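Local coordinates for protein rRNA N-glycosidase (Bougainvillea spectabilis, PDB 3CTK) that belongs to the plant ribosome-inactivating proteins, single-chain here, with a six-stranded mixed sheet packed beside a largely helical part, at residues F169-T174 and S238-I243; C32-T37 and D203-S208. All coordinates share one frame; numbering follows the deposited sequence.

Interactions 1 and 2 adjoin, their centres about 13 Å apart, and their four segments alternate along the chain: 32-37, 169-174, 203-208, 238-243. The end of residues 238-243 packs on the loop 32-37 of interaction 2, where Gly-242 O lies 3.6 Å from Pro-35 CD and Ile-243 CD1 lies 3.6 Å from Thr-37 CG2. Just beyond, Leu-244 forms backbone hydrogen bonds with Pro-35 and Thr-37. Helix 198-208 serves both contacts: Ile-201 packs on Phe-169 and Met-241 of interaction 1, while the last turns of the helix face residues 32-37 in interaction 2. The C-terminal region thus ties the two together.

Interaction 1. Residues F169-T174 and S238-I243; sequences FKYIET and SPDMGI
Phe-169 and Met-241 form the apolar part of the contact, side by side and pointing the same way. Met-241 bends at both chi2 (-51°) and chi3 (-69°), which brings its end back to the ring: CE lies 3.6 Å from Phe-169 CE1, and SD sits 4.7 Å from the centroid of the Phe-169 ring in an oblique Met-aromatic contact. Trp-198 and Ile-201 also pack on this ring. Backbone contacts centre on Asp-240 O, which lies near the plane of the Phe-169 ring at its edge and accepts a weak hydrogen bond from Tyr-171 N at 3.3 Å. Water joins the segments too. The extended Lys-170 chain runs past Met-241 O, with CD 3.4 Å from that oxygen, and ends at a water that accepts from Lys-170 NZ (2.9 Å) and donates to Ser-238 O and Met-241 O. Among charged and aromatic groups, Tyr-171 lies alongside Asp-240, its ring turned 78° against the carboxylate, and Tyr-171 CB is 3.6 Å from Asp-240 OD1. Lys-190 links this pair, through a salt bridge to Asp-240 OD2 and a cation-pi contact with Tyr-171. In this ribosome-inactivating protein fold, the chain after helix 234-237 thereby packs against the break between helices 149-168 and 170-180, where Phe-169 precedes the second helix as its N-cap residue.

Interaction 2. Residues C32-T37 and D203-S208; sequences CQLPVT and DAIHKS
His-206 presents the edge of its imidazole to Val-36, whose CG1 lies near the ring plane, 3.9 Å from His-206 NE2 and equally far from CE1. The methyl therefore meets the rim of the ring between these two atoms, and Val-36 CG2 adds a longer approach to His-206 NE2 at 4.1 Å. In the ribosome-inactivating protein fold this is a disulfide-tethered loop lying against the last turns of helix 198-208. The two side chains come from opposite directions, and chi1 of -179° swings Val-36 CG1 away from the backbone N and toward the imidazole edge. Next to CE1 in the ring, ND1 makes a weak hydrogen bond to Ser-202 O, one turn back in the helix, which probably helps to set the rotation of the ring. Cys-32 and Gln-33 both have positive phi, bending the chain before it straightens, and Leu-34 and Val-36 then point to the helix. No hydrogen bond crosses the contact. Its middle is apolar: Leu-34 CD1 comes to 4.3 Å from Ile-205 CD1, and the other branch of Ile-205 reaches the cysteine, CG2 standing 3.9 Å from Cys-32 SG. That sulfur is bonded to Cys-212, so a covalent link joins the loop to the chain just past the helix, close to the place where the side chains pack. Ser-208 completes the contact in the final turn, its OG 3.8 Å from Cys-32 SG. Chi1 of 78° places this hydroxyl between the backbone N and carbonyl carbon of Ser-208, from where OG turns back along the helix and donates to Ile-205 O at 2.7 Å, tilted 21° from the carbonyl plane.

Interaction 1. Residues F169-T174 and S238-I243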
loop_
_atom_site.group_PDB
_atom_site.type_symbol
_atom_site.label_atom_id
_atom_site.label_comp_id
_atom_site.label_asym_id
_atom_site.label_seq_id
_atom_site.Cartn_x
_atom_site.Cartn_y
_atom_site.Cartn_z
ATOM N N PHE A 169 -7.344 -3.952 -2.087
ATOM C CA PHE A 169 -7.903 -5.218 -2.561
ATOM C C PHE A 169 -8.055 -6.335 -1.534
ATOM O O PHE A 169 -7.061 -6.844 -1.008
ATOM C CB PHE A 169 -7.028 -5.753 -3.702
ATOM C CG PHE A 169 -6.943 -4.843 -4.887
ATOM C CD1 PHE A 169 -7.957 -4.823 -5.838
ATOM C CD2 PHE A 169 -5.839 -4.009 -5.067
ATOM C CE1 PHE A 169 -7.875 -3.990 -6.955
ATOM C CE2 PHE A 169 -5.747 -3.169 -6.182
ATOM C CZ PHE A 169 -6.766 -3.161 -7.127
ATOM N N LYS A 170 -9.293 -6.742 -1.270
ATOM C CA LYS A 170 -9.527 -7.839 -0.336
ATOM C C LYS A 170 -8.825 -9.110 -0.822
ATOM O O LYS A 170 -8.389 -9.928 -0.011
ATOM C CB LYS A 170 -11.026 -8.115 -0.192
ATOM C CG LYS A 170 -11.771 -7.070 0.622
ATOM C CD LYS A 170 -13.246 -7.429 0.746
ATOM C CE LYS A 170 -13.981 -6.433 1.626
ATOM N NZ LYS A 170 -15.430 -6.764 1.736
ATOM N N TYR A 171 -8.716 -9.275 -2.140
ATOM C CA TYR A 171 -8.056 -10.454 -2.700
ATOM C C TYR A 171 -6.607 -10.531 -2.227
ATOM O O TYR A 171 -6.124 -11.596 -1.825
ATOM C CB TYR A 171 -8.064 -10.428 -4.232
ATOM C CG TYR A 171 -7.379 -11.640 -4.829
ATOM C CD1 TYR A 171 -8.032 -12.873 -4.891
ATOM C CD2 TYR A 171 -6.057 -11.573 -5.267
ATOM C CE1 TYR A 171 -7.383 -14.008 -5.370
ATOM C CE2 TYR A 171 -5.397 -12.707 -5.748
ATOM C CZ TYR A 171 -6.067 -13.917 -5.794
ATOM O OH TYR A 171 -5.417 -15.038 -6.258
ATOM N N ILE A 172 -5.914 -9.397 -2.285
ATOM C CA ILE A 172 -4.522 -9.336 -1.864
ATOM C C ILE A 172 -4.430 -9.523 -0.351
ATOM O O ILE A 172 -3.532 -10.201 0.142
ATOM C CB ILE A 172 -3.871 -7.994 -2.299
ATOM C CG1 ILE A 172 -3.881 -7.903 -3.828
ATOM C CG2 ILE A 172 -2.436 -7.900 -1.782
ATOM C CD1 ILE A 172 -3.211 -6.651 -4.393
ATOM N N GLU A 173 -5.364 -8.935 0.390
ATOM C CA GLU A 173 -5.363 -9.096 1.840
ATOM C C GLU A 173 -5.464 -10.588 2.168
ATOM O O GLU A 173 -4.771 -11.092 3.060
ATOM C CB GLU A 173 -6.550 -8.366 2.473
ATOM C CG GLU A 173 -6.598 -8.508 3.989
ATOM C CD GLU A 173 -7.931 -8.105 4.586
ATOM O OE1 GLU A 173 -8.828 -7.658 3.833
ATOM O OE2 GLU A 173 -8.080 -8.239 5.819
ATOM N N THR A 174 -6.317 -11.299 1.436
ATOM C CA THR A 174 -6.495 -12.725 1.684
ATOM C C THR A 174 -5.248 -13.535 1.347
ATOM O O THR A 174 -4.946 -14.516 2.026
ATOM C CB THR A 174 -7.710 -13.281 0.917
ATOM O OG1 THR A 174 -8.897 -12.626 1.383
ATOM C CG2 THR A 174 -7.859 -14.774 1.157
ATOM N N SER A 238 -16.456 -7.034 -7.373
ATOM C CA SER A 238 -16.707 -6.429 -6.071
ATOM C C SER A 238 -16.149 -7.226 -4.882
ATOM O O SER A 238 -15.655 -6.637 -3.920
ATOM C CB SER A 238 -18.211 -6.183 -5.879
ATOM O OG SER A 238 -18.956 -7.384 -5.974
ATOM N N PRO A 239 -16.212 -8.569 -4.930
ATOM C CA PRO A 239 -15.688 -9.354 -3.803
ATOM C C PRO A 239 -14.182 -9.201 -3.564
ATOM O O PRO A 239 -13.696 -9.473 -2.464
ATOM C CB PRO A 239 -16.058 -10.789 -4.176
ATOM C CG PRO A 239 -17.288 -10.613 -5.025
ATOM C CD PRO A 239 -16.911 -9.441 -5.891
ATOM N N ASP A 240 -13.446 -8.786 -4.591
ATOM C CA ASP A 240 -11.999 -8.611 -4.458
ATOM C C ASP A 240 -11.607 -7.196 -4.045
ATOM O O ASP A 240 -10.436 -6.933 -3.765
ATOM C CB ASP A 240 -11.291 -8.940 -5.778
ATOM C CG ASP A 240 -11.448 -10.389 -6.190
ATOM O OD1 ASP A 240 -11.389 -11.273 -5.309
ATOM O OD2 ASP A 240 -11.615 -10.643 -7.400
ATOM N N MET A 241 -12.577 -6.287 -4.000
ATOM C CA MET A 241 -12.294 -4.890 -3.662
ATOM C C MET A 241 -12.380 -4.512 -2.187
ATOM O O MET A 241 -13.315 -4.905 -1.485
ATOM C CB MET A 241 -13.225 -3.966 -4.448
ATOM C CG MET A 241 -13.172 -4.145 -5.953
ATOM S SD MET A 241 -11.494 -4.095 -6.627
ATOM C CE MET A 241 -11.046 -2.376 -6.382
ATOM N N GLY A 242 -11.399 -3.732 -1.737
ATOM C CA GLY A 242 -11.363 -3.268 -0.360
ATOM C C GLY A 242 -11.809 -1.814 -0.283
ATOM O O GLY A 242 -12.615 -1.440 0.571
ATOM N N ILE A 243 -11.264 -0.989 -1.168
ATOM C CA ILE A 243 -11.628 0.429 -1.236
ATOM C C ILE A 243 -11.282 0.932 -2.635
ATOM O O ILE A 243 -10.241 0.569 -3.194
ATOM C CB ILE A 243 -10.891 1.284 -0.163
ATOM C CG1 ILE A 243 -11.343 2.744 -0.270
ATOM C CG2 ILE A 243 -9.384 1.190 -0.347
ATOM C CD1 ILE A 243 -10.899 3.623 0.897
HETATM O O HOH W 1 -15.912 -6.067 -1.042
#

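Interaction 2. Residues C32-T37 and D203-S208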
loop_
_atom_site.group_PDB
_atom_site.type_symbol
_atom_site.label_atom_id
_atom_site.label_comp_id
_atom_site.label_asym_id
_atom_site.label_seq_id
_atom_site.Cartn_x
_atom_site.Cartn_y
_atom_site.Cartn_z
ATOM N N CYS A 32 -21.730 1.692 -5.184
ATOM C CA CYS A 32 -22.031 0.268 -5.288
ATOM C C CYS A 32 -21.694 -0.457 -3.977
ATOM O O CYS A 32 -21.131 -1.559 -3.979
ATOM C CB CYS A 32 -21.274 -0.364 -6.465
ATOM S SG CYS A 32 -21.660 0.346 -8.108
ATOM N N GLN A 33 -22.043 0.182 -2.860
ATOM C CA GLN A 33 -21.819 -0.374 -1.525
ATOM C C GLN A 33 -20.356 -0.631 -1.172
ATOM O O GLN A 33 -20.057 -1.507 -0.356
ATOM C CB GLN A 33 -22.614 -1.672 -1.365
ATOM C CG GLN A 33 -24.116 -1.482 -1.443
ATOM C CD GLN A 33 -24.869 -2.796 -1.381
ATOM O OE1 GLN A 33 -24.794 -3.617 -2.299
ATOM N NE2 GLN A 33 -25.594 -3.005 -0.294
ATOM N N LEU A 34 -19.456 0.132 -1.784
ATOM C CA LEU A 34 -18.021 0.003 -1.535
ATOM C C LEU A 34 -17.439 1.348 -1.093
ATOM O O LEU A 34 -17.903 2.407 -1.521
ATOM C CB LEU A 34 -17.303 -0.457 -2.809
ATOM C CG LEU A 34 -17.590 -1.869 -3.318
ATOM C CD1 LEU A 34 -17.010 -2.031 -4.718
ATOM C CD2 LEU A 34 -16.984 -2.890 -2.368
ATOM N N PRO A 35 -16.419 1.320 -0.220
ATOM C CA PRO A 35 -15.765 2.534 0.280
ATOM C C PRO A 35 -15.027 3.223 -0.874
ATOM O O PRO A 35 -14.638 2.567 -1.843
ATOM C CB PRO A 35 -14.798 1.998 1.340
ATOM C CG PRO A 35 -15.395 0.664 1.723
ATOM C CD PRO A 35 -15.834 0.124 0.401
ATOM N N VAL A 36 -14.844 4.538 -0.767
ATOM C CA VAL A 36 -14.162 5.315 -1.800
ATOM C C VAL A 36 -13.285 6.382 -1.140
ATOM O O VAL A 36 -13.659 6.942 -0.107
ATOM C CB VAL A 36 -15.193 6.021 -2.730
ATOM C CG1 VAL A 36 -14.470 6.809 -3.821
ATOM C CG2 VAL A 36 -16.138 4.995 -3.340
ATOM N N THR A 37 -12.116 6.651 -1.717
ATOM C CA THR A 37 -11.227 7.673 -1.161
ATOM C C THR A 37 -11.652 9.057 -1.660
ATOM O O THR A 37 -12.459 9.171 -2.582
ATOM C CB THR A 37 -9.742 7.462 -1.577
ATOM O OG1 THR A 37 -9.612 7.619 -2.995
ATOM C CG2 THR A 37 -9.253 6.076 -1.176
ATOM N N ASP A 203 -12.586 3.348 -11.717
ATOM C CA ASP A 203 -13.346 4.184 -12.643
ATOM C C ASP A 203 -14.466 3.379 -13.300
ATOM O O ASP A 203 -15.557 3.898 -13.535
ATOM C CB ASP A 203 -12.434 4.772 -13.727
ATOM C CG ASP A 203 -11.468 5.812 -13.182
ATOM O OD1 ASP A 203 -11.827 6.514 -12.209
ATOM O OD2 ASP A 203 -10.355 5.940 -13.736
ATOM N N ALA A 204 -14.193 2.112 -13.595
ATOM C CA ALA A 204 -15.187 1.242 -14.220
ATOM C C ALA A 204 -16.387 1.041 -13.300
ATOM O O ALA A 204 -17.536 1.059 -13.742
ATOM C CB ALA A 204 -14.563 -0.103 -14.554
ATOM N N ILE A 205 -16.116 0.833 -12.017
ATOM C CA ILE A 205 -17.195 0.631 -11.061
ATOM C C ILE A 205 -17.989 1.922 -10.900
ATOM O O ILE A 205 -19.214 1.895 -10.814
ATOM C CB ILE A 205 -16.642 0.132 -9.705
ATOM C CG1 ILE A 205 -16.014 -1.254 -9.909
ATOM C CG2 ILE A 205 -17.772 0.057 -8.662
ATOM C CD1 ILE A 205 -15.340 -1.845 -8.677
ATOM N N HIS A 206 -17.300 3.060 -10.881
ATOM C CA HIS A 206 -17.993 4.340 -10.760
ATOM C C HIS A 206 -18.912 4.569 -11.956
ATOM O O HIS A 206 -20.034 5.060 -11.811
ATOM C CB HIS A 206 -16.997 5.495 -10.680
ATOM C CG HIS A 206 -16.528 5.789 -9.291
ATOM N ND1 HIS A 206 -15.237 5.554 -8.872
ATOM C CD2 HIS A 206 -17.178 6.322 -8.230
ATOM C CE1 HIS A 206 -15.110 5.931 -7.612
ATOM N NE2 HIS A 206 -16.273 6.403 -7.200
ATOM N N LYS A 207 -18.430 4.220 -13.141
ATOM C CA LYS A 207 -19.213 4.404 -14.357
ATOM C C LYS A 207 -20.465 3.527 -14.367
ATOM O O LYS A 207 -21.476 3.887 -14.971
ATOM C CB LYS A 207 -18.352 4.094 -15.589
ATOM C CG LYS A 207 -19.062 4.335 -16.913
ATOM C CD LYS A 207 -18.179 3.968 -18.100
ATOM C CE LYS A 207 -18.927 4.148 -19.411
ATOM N NZ LYS A 207 -18.131 3.679 -20.579
ATOM N N SER A 208 -20.399 2.383 -13.692
ATOM C CA SER A 208 -21.530 1.458 -13.641
ATOM C C SER A 208 -22.624 1.923 -12.683
ATOM O O SER A 208 -23.747 1.429 -12.737
ATOM C CB SER A 208 -21.068 0.062 -13.210
ATOM O OG SER A 208 -20.860 -0.006 -11.806
#